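Local coordinates for class B carbapenemase GOB-18 (Elizabethkingia meningoseptica, PDB 5K0W), which hydrolyses beta-lactam antibiotics, probably including carbapenems, with the help of two zinc ions held in its active site, at residues K22-M27 and A99-T104; K29-A34 and A239-Q244; Y45-G48 and A53-L56. All blocks are in the same frame, centred on the assembly; numbering follows the deposited sequence.

Contact 1 of 3, residues K22-M27 and A99-T104. With ZN (zinc ion), chain C; ZN (zinc ion), chain D.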
loop_
_atom_site.group_PDB
_atom_site.type_symbol
_atom_site.label_atom_id
_atom_site.label_comp_id
_atom_site.label_asym_id
_atom_site.label_seq_id
_atom_site.Cartn_x
_atom_site.Cartn_y
_atom_site.Cartn_z
ATOM N N LYS A 22 15.106 6.531 12.552
ATOM C CA LYS A 22 15.376 7.792 11.865
ATOM C C LYS A 22 14.984 7.730 10.385
ATOM O O LYS A 22 15.637 7.033 9.594
ATOM C CB LYS A 22 16.838 8.242 12.039
ATOM C CG LYS A 22 17.041 9.725 11.730
ATOM C CD LYS A 22 18.352 9.981 11.027
ATOM C CE LYS A 22 18.438 11.400 10.526
ATOM N NZ LYS A 22 19.705 11.633 9.786
ATOM N N GLU A 23 13.916 8.461 10.017
ATOM C CA GLU A 23 13.427 8.540 8.638
ATOM C C GLU A 23 14.410 9.358 7.799
ATOM O O GLU A 23 15.052 10.257 8.352
ATOM C CB GLU A 23 12.058 9.215 8.585
ATOM C CG GLU A 23 10.934 8.369 9.157
ATOM C CD GLU A 23 9.588 9.055 9.310
ATOM O OE1 GLU A 23 9.545 10.304 9.388
ATOM O OE2 GLU A 23 8.574 8.329 9.411
ATOM N N PRO A 24 14.548 9.103 6.472
ATOM C CA PRO A 24 15.478 9.911 5.677
ATOM C C PRO A 24 15.187 11.407 5.765
ATOM O O PRO A 24 14.037 11.833 5.963
ATOM C CB PRO A 24 15.288 9.374 4.258
ATOM C CG PRO A 24 14.790 7.996 4.445
ATOM C CD PRO A 24 13.909 8.063 5.641
ATOM N N GLU A 25 16.269 12.194 5.682
ATOM C CA GLU A 25 16.253 13.647 5.692
ATOM C C GLU A 25 15.672 14.045 4.310
ATOM O O GLU A 25 15.736 13.249 3.358
ATOM C CB GLU A 25 17.685 14.209 5.878
ATOM C CG GLU A 25 18.321 13.891 7.226
ATOM C CD GLU A 25 19.579 14.651 7.623
ATOM O OE1 GLU A 25 19.931 15.647 6.948
ATOM O OE2 GLU A 25 20.203 14.260 8.637
ATOM N N ASN A 26 15.067 15.222 4.213
ATOM C CA ASN A 26 14.472 15.753 2.972
ATOM C C ASN A 26 13.341 14.951 2.250
ATOM O O ASN A 26 13.380 14.745 1.030
ATOM C CB ASN A 26 15.524 16.304 1.979
ATOM N N MET A 27 12.321 14.552 3.015
ATOM C CA MET A 27 11.126 13.853 2.523
ATOM C C MET A 27 10.245 14.832 1.743
ATOM O O MET A 27 10.225 16.013 2.098
ATOM C CB MET A 27 10.315 13.387 3.721
ATOM C CG MET A 27 10.576 11.988 4.143
ATOM S SD MET A 27 9.524 11.711 5.582
ATOM C CE MET A 27 10.628 12.280 6.895
ATOM N N ALA A 99 6.750 -2.854 2.122
ATOM C CA ALA A 99 7.450 -2.636 3.402
ATOM C C ALA A 99 8.492 -1.521 3.379
ATOM O O ALA A 99 9.683 -1.753 3.627
ATOM C CB ALA A 99 8.047 -3.937 3.932
ATOM N N HIS A 100 8.020 -0.293 3.081
ATOM C CA HIS A 100 8.817 0.936 3.095
ATOM C C HIS A 100 8.219 1.877 4.129
ATOM O O HIS A 100 6.991 1.899 4.275
ATOM C CB HIS A 100 8.842 1.584 1.714
ATOM C CG HIS A 100 9.777 0.937 0.744
ATOM N ND1 HIS A 100 9.624 1.103 -0.610
ATOM C CD2 HIS A 100 10.849 0.146 0.966
ATOM C CE1 HIS A 100 10.602 0.413 -1.167
ATOM N NE2 HIS A 100 11.375 -0.161 -0.258
ATOM N N TYR A 101 9.076 2.632 4.864
ATOM C CA TYR A 101 8.695 3.587 5.931
ATOM C C TYR A 101 7.513 4.515 5.587
ATOM O O TYR A 101 6.760 4.895 6.484
ATOM C CB TYR A 101 9.908 4.396 6.443
ATOM C CG TYR A 101 10.318 5.537 5.547
ATOM C CD1 TYR A 101 11.078 5.314 4.408
ATOM C CD2 TYR A 101 9.946 6.847 5.836
ATOM C CE1 TYR A 101 11.440 6.362 3.563
ATOM C CE2 TYR A 101 10.312 7.908 5.000
ATOM C CZ TYR A 101 11.056 7.657 3.860
ATOM O OH TYR A 101 11.432 8.686 3.033
ATOM N N ASP A 102 7.363 4.882 4.298
ATOM C CA ASP A 102 6.287 5.760 3.839
ATOM C C ASP A 102 4.910 5.054 3.762
ATOM O O ASP A 102 3.927 5.687 3.393
ATOM C CB ASP A 102 6.666 6.486 2.530
ATOM C CG ASP A 102 6.966 5.585 1.350
ATOM O OD1 ASP A 102 7.744 4.611 1.523
ATOM O OD2 ASP A 102 6.479 5.891 0.233
ATOM N N HIS A 103 4.830 3.764 4.136
ATOM C CA HIS A 103 3.573 3.003 4.210
ATOM C C HIS A 103 3.510 2.197 5.521
ATOM O O HIS A 103 2.445 1.688 5.872
ATOM C CB HIS A 103 3.390 2.070 2.993
ATOM C CG HIS A 103 3.632 2.737 1.671
ATOM N ND1 HIS A 103 2.633 3.437 1.016
ATOM C CD2 HIS A 103 4.771 2.832 0.955
ATOM C CE1 HIS A 103 3.191 3.907 -0.083
ATOM N NE2 HIS A 103 4.474 3.568 -0.162
ATOM N N THR A 104 4.656 2.095 6.246
ATOM C CA THR A 104 4.779 1.328 7.495
ATOM C C THR A 104 5.068 2.182 8.739
ATOM O O THR A 104 5.127 1.625 9.832
ATOM C CB THR A 104 5.945 0.312 7.383
ATOM O OG1 THR A 104 7.167 1.035 7.253
ATOM C CG2 THR A 104 5.806 -0.648 6.223
HETATM ZN ZN ZN C . 5.860 4.621 -1.338
HETATM ZN ZN ZN D . 8.349 2.186 -1.816
HETATM O O HOH W 1 7.264 3.776 -2.590
HETATM O O HOH W 2 10.035 3.487 -2.407
#
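Pro-24, Met-27 and Glu-23 gather round the ring of Tyr-101, the one residue of 99-104 that meets 22-27, and no hydrogen bond joins the two segments. Over one face the contact is a CH-pi interaction. Pro-24 CD lies 3.6 Å from the centroid of the Tyr-101 ring and 22° off its normal, displaced toward the rim, its nearest ring atom being CZ. Pro-24 CG follows at the phenol end, 3.7 Å from Tyr-101 OH.

The Met-aromatic contact uses another side of the same ring. Met-27 SD sits in the ring plane at the edge, 3.9 Å from Tyr-101 CE2, while Met-27 CG packs against the hydroxyl, 3.6 Å from Tyr-101 OH. Glu-23 contributes its aliphatic part: CG is 3.8 Å from Tyr-101 CD2, in an oblique approach. Its carboxylate continues past the ring to the backbone N of Ala-71.

Metal coordination belongs to the neighbours of Tyr-101, which follow the metallo-beta-lactamase His-X-His-X-Asp-His signature, with Gln-98 in place of its first histidine. His-100, at the N-cap of helix 101-104, binds one zinc through ND1 at 2.1 Å; Gln-98 and His-175 complete the protein ligands there. Asp-102 OD2 and His-103 NE2 bind the second zinc together with His-241, and water 1 bridges the two ions. Asp-102 has CG between the backbone N and the carbonyl carbon (chi1 60°), which turns its carboxylate to the zinc side.

Chemically, then, the contact divides into two halves: apolar and polarisable groups hold the Tyr-101 ring on the N-terminal side, while its sequence neighbours deliver oxygen and nitrogen ligands to the zincs, tying the N-terminal loop to the wall of the dizinc site.

Contact 2 of 3, residues K29-A34 and A239-Q244. With ZN (zinc ion), chain C.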
loop_
_atom_site.group_PDB
_atom_site.type_symbol
_atom_site.label_atom_id
_atom_site.label_comp_id
_atom_site.label_asym_id
_atom_site.label_seq_id
_atom_site.Cartn_x
_atom_site.Cartn_y
_atom_site.Cartn_z
ATOM N N LYS A 29 7.153 17.182 0.653
ATOM C CA LYS A 29 6.145 17.952 1.383
ATOM C C LYS A 29 4.795 17.245 1.426
ATOM O O LYS A 29 4.189 17.153 2.496
ATOM C CB LYS A 29 6.024 19.361 0.764
ATOM C CG LYS A 29 4.938 20.272 1.356
ATOM C CD LYS A 29 4.320 21.228 0.323
ATOM C CE LYS A 29 3.460 20.526 -0.706
ATOM N NZ LYS A 29 2.623 21.478 -1.480
ATOM N N GLU A 30 4.342 16.735 0.264
ATOM C CA GLU A 30 3.050 16.061 0.061
ATOM C C GLU A 30 2.847 14.789 0.911
ATOM O O GLU A 30 1.709 14.364 1.097
ATOM C CB GLU A 30 2.825 15.748 -1.435
ATOM C CG GLU A 30 2.789 16.967 -2.341
ATOM C CD GLU A 30 2.234 16.748 -3.737
ATOM O OE1 GLU A 30 2.450 15.653 -4.309
ATOM O OE2 GLU A 30 1.613 17.692 -4.277
ATOM N N TRP A 31 3.934 14.197 1.419
ATOM C CA TRP A 31 3.874 12.970 2.209
ATOM C C TRP A 31 3.265 13.141 3.587
ATOM O O TRP A 31 2.539 12.251 4.046
ATOM C CB TRP A 31 5.265 12.333 2.315
ATOM C CG TRP A 31 5.696 11.603 1.072
ATOM C CD1 TRP A 31 5.185 11.736 -0.191
ATOM C CD2 TRP A 31 6.761 10.657 0.977
ATOM N NE1 TRP A 31 5.860 10.920 -1.062
ATOM C CE2 TRP A 31 6.845 10.257 -0.377
ATOM C CE3 TRP A 31 7.684 10.135 1.902
ATOM C CZ2 TRP A 31 7.791 9.328 -0.822
ATOM C CZ3 TRP A 31 8.628 9.223 1.458
ATOM C CH2 TRP A 31 8.661 8.810 0.117
ATOM N N ASN A 32 3.579 14.272 4.252
ATOM C CA ASN A 32 3.097 14.599 5.602
ATOM C C ASN A 32 2.006 15.663 5.562
ATOM O O ASN A 32 1.499 16.063 6.601
ATOM C CB ASN A 32 4.266 15.031 6.497
ATOM C CG ASN A 32 5.473 14.135 6.377
ATOM O OD1 ASN A 32 5.380 12.908 6.512
ATOM N ND2 ASN A 32 6.624 14.731 6.094
ATOM N N GLN A 33 1.636 16.099 4.361
ATOM C CA GLN A 33 0.608 17.105 4.114
ATOM C C GLN A 33 -0.774 16.476 4.275
ATOM O O GLN A 33 -1.025 15.401 3.719
ATOM C CB GLN A 33 0.795 17.678 2.697
ATOM C CG GLN A 33 0.113 19.007 2.445
ATOM C CD GLN A 33 -0.122 19.229 0.973
ATOM O OE1 GLN A 33 0.783 19.111 0.136
ATOM N NE2 GLN A 33 -1.343 19.575 0.630
ATOM N N ALA A 34 -1.670 17.142 5.027
ATOM C CA ALA A 34 -3.024 16.647 5.289
ATOM C C ALA A 34 -3.908 16.648 4.051
ATOM O O ALA A 34 -3.774 17.512 3.182
ATOM C CB ALA A 34 -3.681 17.462 6.388
ATOM N N ALA A 239 -3.867 3.165 -5.912
ATOM C CA ALA A 239 -2.480 2.749 -5.697
ATOM C C ALA A 239 -1.897 3.250 -4.344
ATOM O O ALA A 239 -2.610 3.939 -3.607
ATOM C CB ALA A 239 -1.621 3.196 -6.877
ATOM N N SER A 240 -0.615 2.874 -4.007
ATOM C CA SER A 240 0.117 3.257 -2.785
ATOM C C SER A 240 0.335 4.783 -2.641
ATOM O O SER A 240 0.418 5.306 -1.524
ATOM C CB SER A 240 1.470 2.554 -2.740
ATOM O OG SER A 240 1.360 1.149 -2.586
ATOM N N HIS A 241 0.452 5.478 -3.768
ATOM C CA HIS A 241 0.645 6.924 -3.853
ATOM C C HIS A 241 -0.478 7.575 -4.669
ATOM O O HIS A 241 -0.872 7.050 -5.719
ATOM C CB HIS A 241 1.999 7.227 -4.475
ATOM C CG HIS A 241 3.143 6.947 -3.553
ATOM N ND1 HIS A 241 3.776 7.965 -2.845
ATOM C CD2 HIS A 241 3.720 5.769 -3.228
ATOM C CE1 HIS A 241 4.718 7.374 -2.128
ATOM N NE2 HIS A 241 4.714 6.052 -2.314
ATOM N N ALA A 242 -1.007 8.712 -4.169
ATOM C CA ALA A 242 -2.096 9.477 -4.787
ATOM C C ALA A 242 -1.800 9.888 -6.244
ATOM O O ALA A 242 -2.673 9.788 -7.117
ATOM C CB ALA A 242 -2.399 10.702 -3.944
ATOM N N SER A 243 -0.551 10.327 -6.499
ATOM C CA SER A 243 -0.085 10.739 -7.823
ATOM C C SER A 243 -0.204 9.643 -8.898
ATOM O O SER A 243 -0.370 9.975 -10.076
ATOM C CB SER A 243 1.354 11.223 -7.734
ATOM O OG SER A 243 2.168 10.204 -7.181
ATOM N N GLN A 244 -0.093 8.351 -8.494
ATOM C CA GLN A 244 -0.128 7.184 -9.387
ATOM C C GLN A 244 -1.476 6.956 -10.038
ATOM O O GLN A 244 -1.533 6.511 -11.191
ATOM C CB GLN A 244 0.351 5.935 -8.667
ATOM C CG GLN A 244 1.841 6.006 -8.327
ATOM C CD GLN A 244 2.288 4.893 -7.420
ATOM O OE1 GLN A 244 1.598 4.500 -6.474
ATOM N NE2 GLN A 244 3.465 4.373 -7.669
HETATM ZN ZN ZN C . 5.860 4.621 -1.338
HETATM O O HOH W 1 7.264 3.776 -2.590
#
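Trp-31 and His-241 are the backbone positions closest across these segments, yet their CA atoms stand 9.2 Å apart, so the contact is made entirely by two ring systems. In the metallo-beta-lactamase fold the 239-244 loop leaves strand 236-239 and carries a histidine ligand of the dizinc site; the 29-34 turn, with helical backbone angles at its start, reaches it from the N-terminal loop.

The rings meet obliquely: the Trp-31 five-membered ring and the His-241 imidazole have centroids 5.5 Å apart and planes inclined at 50°. The closest approach runs from Trp-31 CZ2 to His-241 CE1 at 3.9 Å, with Trp-31 NE1 at the same distance from that carbon. Relative to the imidazole, the indole arrives near the ring plane, at the CE1-ND1 side of the edge. On Trp-31, CG points away from the carbonyl carbon (chi1 -77°), and the benzo side of the indole thereby extends beyond the turn toward the metal site.

Both imidazole nitrogens of His-241 have partners. ND1 is hydrogen-bonded to OD2 of Asp-51, and one carboxylate oxygen serves both rings, weakly in the case of Trp-31 NE1. The ND1 bond, together with the NE2-zinc bond, probably fixes the rotation of the imidazole, and it may make the ring a more electron-rich ligand. Asp-102 and His-103 supply the other protein ligands of the zinc.

Within the loop, Gln-244 folds back: its OE1 accepts the backbone N-H of His-241 at 3.1 Å, and its own backbone N reaches His-241 O, closing a turn that starts at the ligand residue. From there the imidazole extends to the metal, His-241 NE2 meeting the zinc at 2.1 Å, beside water 1 in the same coordination shell.

Contact 3 of 3, residues Y45-G48 and A53-L56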
loop_
_atom_site.group_PDB
_atom_site.type_symbol
_atom_site.label_atom_id
_atom_site.label_comp_id
_atom_site.label_asym_id
_atom_site.label_seq_id
_atom_site.Cartn_x
_atom_site.Cartn_y
_atom_site.Cartn_z
ATOM N N TYR A 45 -12.822 3.719 1.905
ATOM C CA TYR A 45 -12.580 5.124 2.172
ATOM C C TYR A 45 -11.098 5.439 2.093
ATOM O O TYR A 45 -10.277 4.604 2.474
ATOM C CB TYR A 45 -13.106 5.499 3.592
ATOM C CG TYR A 45 -14.598 5.322 3.791
ATOM C CD1 TYR A 45 -15.135 4.084 4.147
ATOM C CD2 TYR A 45 -15.471 6.405 3.674
ATOM C CE1 TYR A 45 -16.511 3.912 4.311
ATOM C CE2 TYR A 45 -16.848 6.246 3.839
ATOM C CZ TYR A 45 -17.362 4.997 4.149
ATOM O OH TYR A 45 -18.711 4.838 4.303
ATOM N N TYR A 46 -10.754 6.654 1.637
ATOM C CA TYR A 46 -9.379 7.133 1.593
ATOM C C TYR A 46 -9.155 7.906 2.898
ATOM O O TYR A 46 -9.870 8.879 3.168
ATOM C CB TYR A 46 -9.156 8.052 0.375
ATOM C CG TYR A 46 -7.716 8.490 0.185
ATOM C CD1 TYR A 46 -7.228 9.642 0.796
ATOM C CD2 TYR A 46 -6.840 7.747 -0.595
ATOM C CE1 TYR A 46 -5.893 10.022 0.662
ATOM C CE2 TYR A 46 -5.513 8.131 -0.757
ATOM C CZ TYR A 46 -5.038 9.263 -0.120
ATOM O OH TYR A 46 -3.726 9.640 -0.298
ATOM N N VAL A 47 -8.194 7.461 3.724
ATOM C CA VAL A 47 -7.882 8.093 5.019
ATOM C C VAL A 47 -6.401 8.539 5.101
ATOM O O VAL A 47 -5.943 8.990 6.159
ATOM C CB VAL A 47 -8.336 7.242 6.250
ATOM C CG1 VAL A 47 -9.857 7.154 6.345
ATOM C CG2 VAL A 47 -7.703 5.853 6.253
ATOM N N GLY A 48 -5.695 8.433 3.965
ATOM C CA GLY A 48 -4.286 8.781 3.825
ATOM C C GLY A 48 -3.999 10.258 3.833
ATOM O O GLY A 48 -4.890 11.076 4.071
ATOM N N ALA A 53 -1.241 7.190 0.385
ATOM C CA ALA A 53 -2.533 6.517 0.439
ATOM C C ALA A 53 -2.648 5.514 1.575
ATOM O O ALA A 53 -1.769 4.662 1.764
ATOM C CB ALA A 53 -2.837 5.842 -0.892
ATOM N N SER A 54 -3.732 5.655 2.343
ATOM C CA SER A 54 -4.114 4.784 3.450
ATOM C C SER A 54 -5.589 4.488 3.240
ATOM O O SER A 54 -6.384 5.412 3.105
ATOM C CB SER A 54 -3.859 5.445 4.805
ATOM O OG SER A 54 -4.297 4.620 5.872
ATOM N N TYR A 55 -5.940 3.207 3.148
ATOM C CA TYR A 55 -7.303 2.763 2.860
ATOM C C TYR A 55 -8.012 2.155 4.056
ATOM O O TYR A 55 -7.436 1.341 4.782
ATOM C CB TYR A 55 -7.309 1.802 1.653
ATOM C CG TYR A 55 -6.733 2.459 0.418
ATOM C CD1 TYR A 55 -7.452 3.421 -0.282
ATOM C CD2 TYR A 55 -5.433 2.199 0.013
ATOM C CE1 TYR A 55 -6.905 4.077 -1.383
ATOM C CE2 TYR A 55 -4.883 2.837 -1.096
ATOM C CZ TYR A 55 -5.620 3.785 -1.784
ATOM O OH TYR A 55 -5.094 4.453 -2.852
ATOM N N LEU A 56 -9.263 2.562 4.260
ATOM C CA LEU A 56 -10.101 2.057 5.329
ATOM C C LEU A 56 -11.316 1.309 4.776
ATOM O O LEU A 56 -12.077 1.853 3.970
ATOM C CB LEU A 56 -10.512 3.193 6.265
ATOM C CG LEU A 56 -11.360 2.810 7.471
ATOM C CD1 LEU A 56 -10.499 2.259 8.610
ATOM C CD2 LEU A 56 -12.174 4.005 7.945
#
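Tyr-45 pairs with Leu-56 at the start of a beta hairpin, where strand 44-46 turns back into strand 55-59 within the larger mixed sheet; the two short segments run 140° apart end to end. Two backbone bonds define an antiparallel hydrogen-bonded pair: Tyr-45 N to Leu-56 O and Leu-56 N to Tyr-45 O, both 2.9 Å. The edge of the Tyr-45 ring lies beside the same Leu-56 carbonyl.

Tyr-46 faces Tyr-55 as a non-hydrogen-bonded pair, with both side chains on the other face of the sheet. Their rings make an offset edge-to-face contact, planes at 80°, the edge of Tyr-46 turned toward the face of Tyr-55, with Tyr-46 CD2 3.8 Å from Tyr-55 CE1. With CG trans to its own N (chi1 -175°), the Tyr-46 ring extends toward the turn and places CE2 3.5 Å from Ala-53 CB. The two hydroxyls bond elsewhere, to the carbonyls of Thr-49 and Ala-239.

Val-47 continues the pairing through its N to Ser-54 O, 2.8 Å, and packs CG2 3.9 Å from Leu-56 CB, against helix 73-83, where it touches Ile-77 and Ile-81. The CA atoms come nearest at Gly-48 and Ser-54, 4.0 Å apart, and Ser-54 CB lies 3.5 Å from Gly-48 CA.

Along the chain, contacts 1 and 2 cross: their segments alternate in the order 22-27, 29-34, 99-104, 239-244, whereas contact 3 is nested inside the loop that each of them closes. Contacts 1 and 2 have centres about 13 Å apart and share a zinc ion and water 1; they also meet directly where Tyr-101 OH packs 3.3 Å from Trp-31 CZ3. Contact 3 belongs to the hairpin of the seven-stranded sheet, its centre about 11 Å from that of contact 2 and 18 Å from contact 1. It meets contact 2 again where the backbone of Ala-53 pairs with Ser-240, probably by a hydrogen bond. The N-terminal loop packs on both ligand-bearing loops, while the hairpin backs the His-241 loop.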